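Local coordinates for protein pyruvate kinase (Cryptosporidium parvum, PDB 6P0Y) that probably catalyses the last step of glycolysis, the transfer of phosphate from phosphoenolpyruvate to ADP, which yields pyruvate and ATP, at residues A[47-52]-A[358-363]; A[72-77]-A[105-110]; A[329-334]-A[376-381]. All blocks are in the same frame, centred on the assembly; numbering follows the deposited sequence.

How the interactions relate
Following the chain from the N terminus, strand 47-51 is the first of the parallel eight-stranded barrel, and its partner on one side, strand 358-361, comes last. Interaction 2 comes next: strand 72-76 meets strand 105-109 after a short excursion through helix 82-97. Its whole loop falls within the 305 residues that interaction 1 spans before strand 358-361 returns to strand 47-51 and seals the cylinder. Interaction 3 starts within that span, at loop 329-334, but ends beyond it on helix 371-387, so the two cross. Strands 47-51 and 72-76 are neighbours, and interactions 1 and 2 both reach ADP; interaction 3 ties a loop to the outer helix layer.

Interaction 1: residues A[47-52]-A[358-363]; sequences QIICTI and CVMLSG. With ADP (adenosine-5'-diphosphate), chain C.
The carbonyl oxygen of Leu361 is gripped twice by Thr51, by its backbone N and by its hydroxyl OG1, the latter 2.9 Å from Leu361 O. This is the seam of the pyruvate kinase TIM barrel, where the first strand runs parallel to the last and closes the cylinder. The threonine suits the spot because its two branches do different work: OG1, turned beside the backbone N (chi1 -58°), also accepts a bond from Arg74, while CG2 passes on toward the ADP phosphate. Further back, the ladder continues through Val359 N to Gln47 O at 3.0 Å, and through Ile49 N, 2.9 Å from Val359 O. Ile49 and Met360 face the barrel interior; the CG2 branch of Ile49 lies 3.7 Å from Met360 CG, and its other branch leans on the sulfur of Cys358. On the outer side, where helix 371-387 covers Val359 and Leu361, Ile48 CG1 lies alongside Val359 CG2. Beyond the strand end, Ser362 stands near the nucleotide and close to the magnesium ion. Leu361 CD1 settles between two residues of the first strand, 3.9 Å from Ile48 CG2 and 4.1 Å from Cys50 SG.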
loop_
_atom_site.group_PDB
_atom_site.type_symbol
_atom_site.label_atom_id
_atom_site.label_comp_id
_atom_site.label_asym_id
_atom_site.label_seq_id
_atom_site.Cartn_x
_atom_site.Cartn_y
_atom_site.Cartn_z
ATOM N N GLN A 47 4.941 29.974 3.164
ATOM C CA GLN A 47 4.670 31.433 3.240
ATOM C C GLN A 47 5.278 31.971 4.538
ATOM O O GLN A 47 5.425 31.182 5.489
ATOM C CB GLN A 47 3.165 31.700 3.167
ATOM C CG GLN A 47 2.505 31.184 1.894
ATOM C CD GLN A 47 2.722 32.077 0.695
ATOM O OE1 GLN A 47 3.630 32.905 0.655
ATOM N NE2 GLN A 47 1.875 31.911 -0.305
ATOM N N ILE A 48 5.638 33.258 4.564
ATOM C CA ILE A 48 6.280 33.931 5.731
ATOM C C ILE A 48 5.419 35.128 6.146
ATOM O O ILE A 48 5.147 35.990 5.289
ATOM C CB ILE A 48 7.726 34.350 5.396
ATOM C CG1 ILE A 48 8.568 33.157 4.935
ATOM C CG2 ILE A 48 8.359 35.068 6.580
ATOM C CD1 ILE A 48 9.985 33.507 4.529
ATOM N N ILE A 49 5.002 35.162 7.416
ATOM C CA ILE A 49 4.359 36.339 8.070
ATOM C C ILE A 49 5.459 37.127 8.786
ATOM O O ILE A 49 6.218 36.510 9.551
ATOM C CB ILE A 49 3.241 35.900 9.039
ATOM C CG1 ILE A 49 2.115 35.168 8.304
ATOM C CG2 ILE A 49 2.714 37.089 9.836
ATOM C CD1 ILE A 49 1.113 34.492 9.215
ATOM N N CYS A 50 5.546 38.434 8.532
ATOM C CA CYS A 50 6.434 39.379 9.256
ATOM C C CYS A 50 5.579 40.316 10.114
ATOM O O CYS A 50 4.707 41.013 9.545
ATOM C CB CYS A 50 7.286 40.186 8.288
ATOM S SG CYS A 50 8.367 39.152 7.269
ATOM N N THR A 51 5.805 40.305 11.431
ATOM C CA THR A 51 5.197 41.258 12.394
ATOM C C THR A 51 5.864 42.620 12.184
ATOM O O THR A 51 7.099 42.691 12.336
ATOM C CB THR A 51 5.330 40.765 13.840
ATOM O OG1 THR A 51 4.693 39.490 13.943
ATOM C CG2 THR A 51 4.717 41.719 14.842
ATOM N N ILE A 52 5.079 43.635 11.817
ATOM C CA ILE A 52 5.569 45.011 11.512
ATOM C C ILE A 52 5.581 45.814 12.815
ATOM O O ILE A 52 4.566 45.789 13.537
ATOM C CB ILE A 52 4.712 45.683 10.419
ATOM C CG1 ILE A 52 4.537 44.777 9.196
ATOM C CG2 ILE A 52 5.287 47.036 10.031
ATOM C CD1 ILE A 52 5.828 44.186 8.672
ATOM N N CYS A 358 2.922 27.924 6.627
ATOM C CA CYS A 358 3.270 29.335 6.916
ATOM C C CYS A 358 4.053 29.411 8.229
ATOM O O CYS A 358 3.686 28.691 9.177
ATOM C CB CYS A 358 1.985 30.148 6.991
ATOM S SG CYS A 358 2.210 31.927 6.755
ATOM N N VAL A 359 5.096 30.243 8.268
ATOM C CA VAL A 359 5.914 30.529 9.485
ATOM C C VAL A 359 5.753 32.018 9.809
ATOM O O VAL A 359 5.205 32.746 8.962
ATOM C CB VAL A 359 7.389 30.123 9.295
ATOM C CG1 VAL A 359 7.554 28.611 9.301
ATOM C CG2 VAL A 359 7.999 30.715 8.035
ATOM N N MET A 360 6.184 32.451 10.996
ATOM C CA MET A 360 5.965 33.843 11.470
ATOM C C MET A 360 7.203 34.365 12.206
ATOM O O MET A 360 7.751 33.634 13.057
ATOM C CB MET A 360 4.757 33.920 12.408
ATOM C CG MET A 360 4.301 35.340 12.689
ATOM S SD MET A 360 2.670 35.405 13.466
ATOM C CE MET A 360 3.131 35.402 15.198
ATOM N N LEU A 361 7.595 35.600 11.890
ATOM C CA LEU A 361 8.609 36.387 12.635
ATOM C C LEU A 361 7.880 37.438 13.478
ATOM O O LEU A 361 6.988 38.122 12.938
ATOM C CB LEU A 361 9.573 37.019 11.629
ATOM C CG LEU A 361 10.380 36.012 10.808
ATOM C CD1 LEU A 361 10.621 36.528 9.405
ATOM C CD2 LEU A 361 11.699 35.680 11.486
ATOM N N SER A 362 8.232 37.523 14.764
ATOM C CA SER A 362 7.607 38.413 15.774
ATOM C C SER A 362 8.611 39.501 16.171
ATOM O O SER A 362 8.713 40.492 15.426
ATOM C CB SER A 362 7.117 37.608 16.946
ATOM O OG SER A 362 6.022 36.789 16.562
ATOM N N GLY A 363 9.353 39.303 17.265
ATOM C CA GLY A 363 10.403 40.229 17.734
ATOM C C GLY A 363 11.513 40.409 16.708
ATOM O O GLY A 363 12.080 41.518 16.648
HETATM P PB ADP C . 3.803 40.129 21.841
HETATM O O1B ADP C . 3.146 41.208 22.684
HETATM O O2B ADP C . 5.293 40.069 22.235
HETATM O O3B ADP C . 3.141 38.792 21.926
HETATM P PA ADP C . 4.527 40.234 19.047
HETATM O O1A ADP C . 4.079 41.166 17.944
HETATM O O2A ADP C . 4.382 38.779 18.809
HETATM O O3A ADP C . 3.727 40.674 20.347
HETATM O "O5'" ADP C . 6.024 40.606 19.507
HETATM C "C5'" ADP C . 6.960 41.507 18.880
HETATM C "C4'" ADP C . 7.338 42.632 19.816
HETATM O "O4'" ADP C . 7.657 43.809 19.040
HETATM C "C3'" ADP C . 6.273 43.067 20.824
HETATM O "O3'" ADP C . 6.447 42.400 22.069
HETATM C "C2'" ADP C . 6.543 44.565 20.981
HETATM O "O2'" ADP C . 7.563 44.807 21.944
HETATM C "C1'" ADP C . 6.999 44.944 19.569
HETATM N N9 ADP C . 5.917 45.319 18.659
HETATM C C8 ADP C . 5.162 44.487 17.873
HETATM N N7 ADP C . 4.250 45.104 17.160
HETATM C C5 ADP C . 4.415 46.438 17.500
HETATM C C6 ADP C . 3.746 47.614 17.096
HETATM N N6 ADP C . 2.762 47.640 16.191
HETATM N N1 ADP C . 4.141 48.783 17.646
HETATM C C2 ADP C . 5.143 48.771 18.534
HETATM N N3 ADP C . 5.854 47.731 18.982
HETATM C C4 ADP C . 5.438 46.587 18.425
#

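Interaction 2: residues A[72-77]-A[105-110]; sequences VARLNF and GIMLDT. With K (potassium ion), chain E; ADP (adenosine-5'-diphosphate), chain C.
The ADP- and potassium-binding end of the barrel is built where Arg74 and Asn76 of strand 72-76 meet Asp109 of strand 105-109. Arg74 is extended from CG to NE, with CG anti to the backbone N (chi1 177°), which carries it past Met107; a turn at the last torsion then sets the guanidinium against the carboxylate. Its NE forms a salt bridge to Asp109 OD2 at 2.7 Å, with a weak bond from NH2 to the same oxygen. The oxygen lies near the guanidinium plane, yet the two flat groups stand almost perpendicular (85°), and NE approaches from above the carboxylate plane. The remaining nitrogen, NH1, reaches ADP O1A at 3.2 Å. Asn76 has an amide suited to two tasks: ND2 bonds to ADP O1A at 3.0 Å, and OD1 binds potassium at 2.8 Å. Asp109 OD1 and the carbonyl of Thr110 join it on the ion, with Ser78 OG completing the protein ligands seen. Asp109 OD2 has a second cationic partner, Lys270.

Behind this site the strands are the two ends of a beta-alpha-beta crossover through helix 82-97, paired in parallel register. Leu75 N bonds to Met107 O (2.8 Å), and Phe77 N continues the ladder to Asp109 O. Val72 CG2 packs against the CA of Gly105, which has no side chain. On the outer face, Leu108 CD1 sits over the Phe77 ring in a CH-pi contact, 3.8 Å from its centroid and 17° off the normal. That ring also stacks with His85 and meets Phe224 edge-to-face.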
loop_
_atom_site.group_PDB
_atom_site.type_symbol
_atom_site.label_atom_id
_atom_site.label_comp_id
_atom_site.label_asym_id
_atom_site.label_seq_id
_atom_site.Cartn_x
_atom_site.Cartn_y
_atom_site.Cartn_z
ATOM N N VAL A 72 3.056 38.047 4.094
ATOM C CA VAL A 72 1.965 38.736 4.846
ATOM C C VAL A 72 2.578 39.677 5.889
ATOM O O VAL A 72 3.572 39.279 6.533
ATOM C CB VAL A 72 1.023 37.707 5.499
ATOM C CG1 VAL A 72 0.107 38.335 6.541
ATOM C CG2 VAL A 72 0.213 36.954 4.456
ATOM N N ALA A 73 1.995 40.871 6.038
ATOM C CA ALA A 73 2.345 41.874 7.070
ATOM C C ALA A 73 1.344 41.765 8.225
ATOM O O ALA A 73 0.128 41.853 7.965
ATOM C CB ALA A 73 2.349 43.256 6.465
ATOM N N ARG A 74 1.843 41.566 9.449
ATOM C CA ARG A 74 1.019 41.373 10.673
ATOM C C ARG A 74 1.039 42.658 11.505
ATOM O O ARG A 74 2.146 43.125 11.858
ATOM C CB ARG A 74 1.527 40.182 11.491
ATOM C CG ARG A 74 0.792 39.956 12.805
ATOM C CD ARG A 74 1.119 38.595 13.391
ATOM N NE ARG A 74 0.664 38.432 14.765
ATOM C CZ ARG A 74 1.351 38.785 15.850
ATOM N NH1 ARG A 74 2.546 39.347 15.748
ATOM N NH2 ARG A 74 0.829 38.581 17.047
ATOM N N LEU A 75 -0.149 43.200 11.782
ATOM C CA LEU A 75 -0.379 44.321 12.730
ATOM C C LEU A 75 -0.947 43.732 14.023
ATOM O O LEU A 75 -2.126 43.330 14.039
ATOM C CB LEU A 75 -1.331 45.337 12.090
ATOM C CG LEU A 75 -0.922 45.802 10.692
ATOM C CD1 LEU A 75 -1.995 46.684 10.071
ATOM C CD2 LEU A 75 0.417 46.527 10.737
ATOM N N ASN A 76 -0.103 43.631 15.047
ATOM C CA ASN A 76 -0.483 43.161 16.402
ATOM C C ASN A 76 -1.127 44.340 17.135
ATOM O O ASN A 76 -0.379 45.225 17.590
ATOM C CB ASN A 76 0.730 42.576 17.130
ATOM C CG ASN A 76 0.373 41.936 18.452
ATOM O OD1 ASN A 76 -0.788 41.940 18.852
ATOM N ND2 ASN A 76 1.362 41.379 19.130
ATOM N N PHE A 77 -2.460 44.345 17.241
ATOM C CA PHE A 77 -3.267 45.450 17.830
ATOM C C PHE A 77 -3.249 45.380 19.364
ATOM O O PHE A 77 -3.987 46.149 20.009
ATOM C CB PHE A 77 -4.688 45.446 17.256
ATOM C CG PHE A 77 -4.863 46.307 16.030
ATOM C CD1 PHE A 77 -3.928 46.282 15.001
ATOM C CD2 PHE A 77 -5.964 47.139 15.899
ATOM C CE1 PHE A 77 -4.091 47.071 13.874
ATOM C CE2 PHE A 77 -6.125 47.926 14.769
ATOM C CZ PHE A 77 -5.189 47.891 13.761
ATOM N N GLY A 105 -0.059 40.232 1.723
ATOM C CA GLY A 105 -1.279 40.169 2.546
ATOM C C GLY A 105 -1.112 40.989 3.809
ATOM O O GLY A 105 0.036 41.121 4.274
ATOM N N ILE A 106 -2.207 41.538 4.336
ATOM C CA ILE A 106 -2.208 42.363 5.580
ATOM C C ILE A 106 -3.160 41.717 6.587
ATOM O O ILE A 106 -4.351 41.531 6.257
ATOM C CB ILE A 106 -2.570 43.830 5.283
ATOM C CG1 ILE A 106 -1.818 44.345 4.051
ATOM C CG2 ILE A 106 -2.320 44.689 6.515
ATOM C CD1 ILE A 106 -1.931 45.831 3.816
ATOM N N MET A 107 -2.629 41.400 7.768
ATOM C CA MET A 107 -3.298 40.625 8.841
ATOM C C MET A 107 -3.455 41.527 10.068
ATOM O O MET A 107 -2.436 42.105 10.501
ATOM C CB MET A 107 -2.455 39.390 9.189
ATOM C CG MET A 107 -2.821 38.719 10.496
ATOM S SD MET A 107 -1.778 37.275 10.812
ATOM C CE MET A 107 -2.595 36.050 9.793
ATOM N N LEU A 108 -4.684 41.662 10.583
ATOM C CA LEU A 108 -4.974 42.307 11.892
ATOM C C LEU A 108 -5.050 41.215 12.961
ATOM O O LEU A 108 -5.976 40.386 12.896
ATOM C CB LEU A 108 -6.282 43.104 11.824
ATOM C CG LEU A 108 -6.572 43.971 13.055
ATOM C CD1 LEU A 108 -7.403 45.196 12.696
ATOM C CD2 LEU A 108 -7.266 43.176 14.156
ATOM N N ASP A 109 -4.110 41.231 13.908
ATOM C CA ASP A 109 -4.059 40.297 15.060
ATOM C C ASP A 109 -4.726 40.989 16.255
ATOM O O ASP A 109 -4.151 41.966 16.765
ATOM C CB ASP A 109 -2.616 39.857 15.315
ATOM C CG ASP A 109 -2.476 38.667 16.247
ATOM O OD1 ASP A 109 -3.119 38.675 17.313
ATOM O OD2 ASP A 109 -1.706 37.749 15.912
ATOM N N THR A 110 -5.898 40.494 16.671
ATOM C CA THR A 110 -6.790 41.119 17.690
ATOM C C THR A 110 -6.127 41.079 19.070
ATOM O O THR A 110 -5.385 40.114 19.340
ATOM C CB THR A 110 -8.157 40.423 17.751
ATOM O OG1 THR A 110 -7.945 39.067 18.149
ATOM C CG2 THR A 110 -8.905 40.474 16.436
HETATM K K K E . -2.621 40.045 19.821
HETATM P PB ADP C . 3.803 40.129 21.841
HETATM O O1B ADP C . 3.146 41.208 22.684
HETATM O O2B ADP C . 5.293 40.069 22.235
HETATM O O3B ADP C . 3.141 38.792 21.926
HETATM P PA ADP C . 4.527 40.234 19.047
HETATM O O1A ADP C . 4.079 41.166 17.944
HETATM O O2A ADP C . 4.382 38.779 18.809
HETATM O O3A ADP C . 3.727 40.674 20.347
HETATM O "O5'" ADP C . 6.024 40.606 19.507
HETATM C "C5'" ADP C . 6.960 41.507 18.880
HETATM C "C4'" ADP C . 7.338 42.632 19.816
HETATM O "O4'" ADP C . 7.657 43.809 19.040
HETATM C "C3'" ADP C . 6.273 43.067 20.824
HETATM O "O3'" ADP C . 6.447 42.400 22.069
HETATM C "C2'" ADP C . 6.543 44.565 20.981
HETATM O "O2'" ADP C . 7.563 44.807 21.944
HETATM C "C1'" ADP C . 6.999 44.944 19.569
HETATM N N9 ADP C . 5.917 45.319 18.659
HETATM C C8 ADP C . 5.162 44.487 17.873
HETATM N N7 ADP C . 4.250 45.104 17.160
HETATM C C5 ADP C . 4.415 46.438 17.500
HETATM C C6 ADP C . 3.746 47.614 17.096
HETATM N N6 ADP C . 2.762 47.640 16.191
HETATM N N1 ADP C . 4.141 48.783 17.646
HETATM C C2 ADP C . 5.143 48.771 18.534
HETATM N N3 ADP C . 5.854 47.731 18.982
HETATM C C4 ADP C . 5.438 46.587 18.425
#

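Interaction 3: residues A[329-334]-A[376-381]; sequences QMLESM and NVMSRV
The loop at 329-334 turns into a short 3-10 segment, with Met334 N bonded to Leu331 O, and faces helix segment 376-381 at a nearest CA separation of 8.1 Å, between Leu331 and Met378. That spacing leaves room for one layer of side chains, and the residues filling it are apolar and flexible or branched. Leu331 is central: its CD1 lies 3.9 Å from Val377 CG1 and also rests near the backbone N and the methyl end of Met378. The valine offers a methyl to each of two partners. With CG1 anti to its backbone N (chi1 162°), it turns that branch to Leu331 and the other, CG2, to the sulfur of Met334 at 3.8 Å. Methionine fits here because its chain can bend: Met334 folds at its last torsion (chi3 72°), which also brings CE against the same valine methyl. Met330 and Met378 approach only loosely through their CE atoms, 4.5 Å apart. The contact lies on the outside of the barrel, away from the nucleotide. Pro340 touches both Met334 and Val377, Val348 of helix 342-353 touches both Met330 and Met378, and strand 358-361 lies beneath, meeting Leu331 and both of those methionines.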
loop_
_atom_site.group_PDB
_atom_site.type_symbol
_atom_site.label_atom_id
_atom_site.label_comp_id
_atom_site.label_asym_id
_atom_site.label_seq_id
_atom_site.Cartn_x
_atom_site.Cartn_y
_atom_site.Cartn_z
ATOM N N GLN A 329 7.791 31.873 17.765
ATOM C CA GLN A 329 9.040 32.653 17.566
ATOM C C GLN A 329 10.204 31.656 17.642
ATOM O O GLN A 329 10.477 31.153 18.753
ATOM C CB GLN A 329 9.145 33.774 18.604
ATOM C CG GLN A 329 10.375 34.659 18.440
ATOM C CD GLN A 329 10.354 35.872 19.337
ATOM O OE1 GLN A 329 9.702 36.872 19.051
ATOM N NE2 GLN A 329 11.091 35.800 20.433
ATOM N N MET A 330 10.836 31.363 16.500
ATOM C CA MET A 330 11.792 30.234 16.339
ATOM C C MET A 330 13.225 30.735 16.114
ATOM O O MET A 330 14.141 29.893 16.195
ATOM C CB MET A 330 11.369 29.340 15.168
ATOM C CG MET A 330 10.124 28.527 15.464
ATOM S SD MET A 330 9.824 27.228 14.246
ATOM C CE MET A 330 9.097 28.177 12.908
ATOM N N LEU A 331 13.421 32.033 15.847
ATOM C CA LEU A 331 14.762 32.656 15.661
ATOM C C LEU A 331 14.958 33.777 16.693
ATOM O O LEU A 331 15.394 34.876 16.296
ATOM C CB LEU A 331 14.875 33.196 14.230
ATOM C CG LEU A 331 14.626 32.191 13.105
ATOM C CD1 LEU A 331 14.687 32.878 11.750
ATOM C CD2 LEU A 331 15.618 31.037 13.158
ATOM N N GLU A 332 14.671 33.504 17.972
ATOM C CA GLU A 332 14.713 34.505 19.075
ATOM C C GLU A 332 16.109 35.138 19.156
ATOM O O GLU A 332 16.181 36.371 19.347
ATOM C CB GLU A 332 14.330 33.858 20.408
ATOM C CG GLU A 332 14.356 34.822 21.585
ATOM C CD GLU A 332 13.803 34.269 22.890
ATOM O OE1 GLU A 332 13.398 33.083 22.914
ATOM O OE2 GLU A 332 13.772 35.031 23.882
ATOM N N SER A 333 17.167 34.331 19.008
ATOM C CA SER A 333 18.590 34.761 19.109
ATOM C C SER A 333 18.884 35.890 18.112
ATOM O O SER A 333 19.796 36.693 18.396
ATOM C CB SER A 333 19.538 33.604 18.905
ATOM O OG SER A 333 19.692 33.304 17.526
ATOM N N MET A 334 18.134 35.950 17.003
ATOM C CA MET A 334 18.356 36.899 15.877
ATOM C C MET A 334 17.734 38.271 16.177
ATOM O O MET A 334 17.840 39.154 15.304
ATOM C CB MET A 334 17.764 36.354 14.574
ATOM C CG MET A 334 18.467 35.118 14.063
ATOM S SD MET A 334 18.331 34.947 12.267
ATOM C CE MET A 334 19.421 36.261 11.726
ATOM N N ASN A 376 15.571 36.401 5.812
ATOM C CA ASN A 376 16.496 35.709 4.877
ATOM C C ASN A 376 16.760 34.288 5.388
ATOM O O ASN A 376 16.575 33.335 4.603
ATOM C CB ASN A 376 17.808 36.475 4.681
ATOM C CG ASN A 376 18.777 35.726 3.792
ATOM O OD1 ASN A 376 19.872 35.369 4.218
ATOM N ND2 ASN A 376 18.364 35.451 2.567
ATOM N N VAL A 377 17.169 34.161 6.655
ATOM C CA VAL A 377 17.461 32.860 7.328
ATOM C C VAL A 377 16.210 31.975 7.250
ATOM O O VAL A 377 16.333 30.818 6.788
ATOM C CB VAL A 377 17.920 33.067 8.784
ATOM C CG1 VAL A 377 17.808 31.792 9.608
ATOM C CG2 VAL A 377 19.335 33.621 8.853
ATOM N N MET A 378 15.061 32.501 7.688
ATOM C CA MET A 378 13.759 31.783 7.715
ATOM C C MET A 378 13.479 31.189 6.331
ATOM O O MET A 378 13.061 30.016 6.262
ATOM C CB MET A 378 12.611 32.722 8.098
ATOM C CG MET A 378 11.290 32.003 8.308
ATOM S SD MET A 378 11.338 30.872 9.721
ATOM C CE MET A 378 10.662 31.925 11.005
ATOM N N SER A 379 13.704 31.981 5.278
ATOM C CA SER A 379 13.462 31.604 3.861
ATOM C C SER A 379 14.371 30.435 3.460
ATOM O O SER A 379 13.851 29.433 2.935
ATOM C CB SER A 379 13.648 32.791 2.951
ATOM O OG SER A 379 13.163 32.507 1.648
ATOM N N ARG A 380 15.680 30.556 3.700
ATOM C CA ARG A 380 16.700 29.565 3.260
ATOM C C ARG A 380 16.438 28.219 3.946
ATOM O O ARG A 380 16.449 27.188 3.237
ATOM C CB ARG A 380 18.121 30.071 3.534
ATOM C CG ARG A 380 18.518 31.278 2.691
ATOM C CD ARG A 380 19.978 31.294 2.263
ATOM N NE ARG A 380 20.878 30.820 3.306
ATOM C CZ ARG A 380 21.243 31.516 4.384
ATOM N NH1 ARG A 380 20.785 32.742 4.593
ATOM N NH2 ARG A 380 22.070 30.969 5.261
ATOM N N VAL A 381 16.198 28.226 5.261
ATOM C CA VAL A 381 15.954 26.993 6.067
ATOM C C VAL A 381 14.701 26.304 5.518
ATOM O O VAL A 381 14.765 25.083 5.260
ATOM C CB VAL A 381 15.815 27.292 7.575
ATOM C CG1 VAL A 381 15.493 26.034 8.369
ATOM C CG2 VAL A 381 17.053 27.969 8.142
#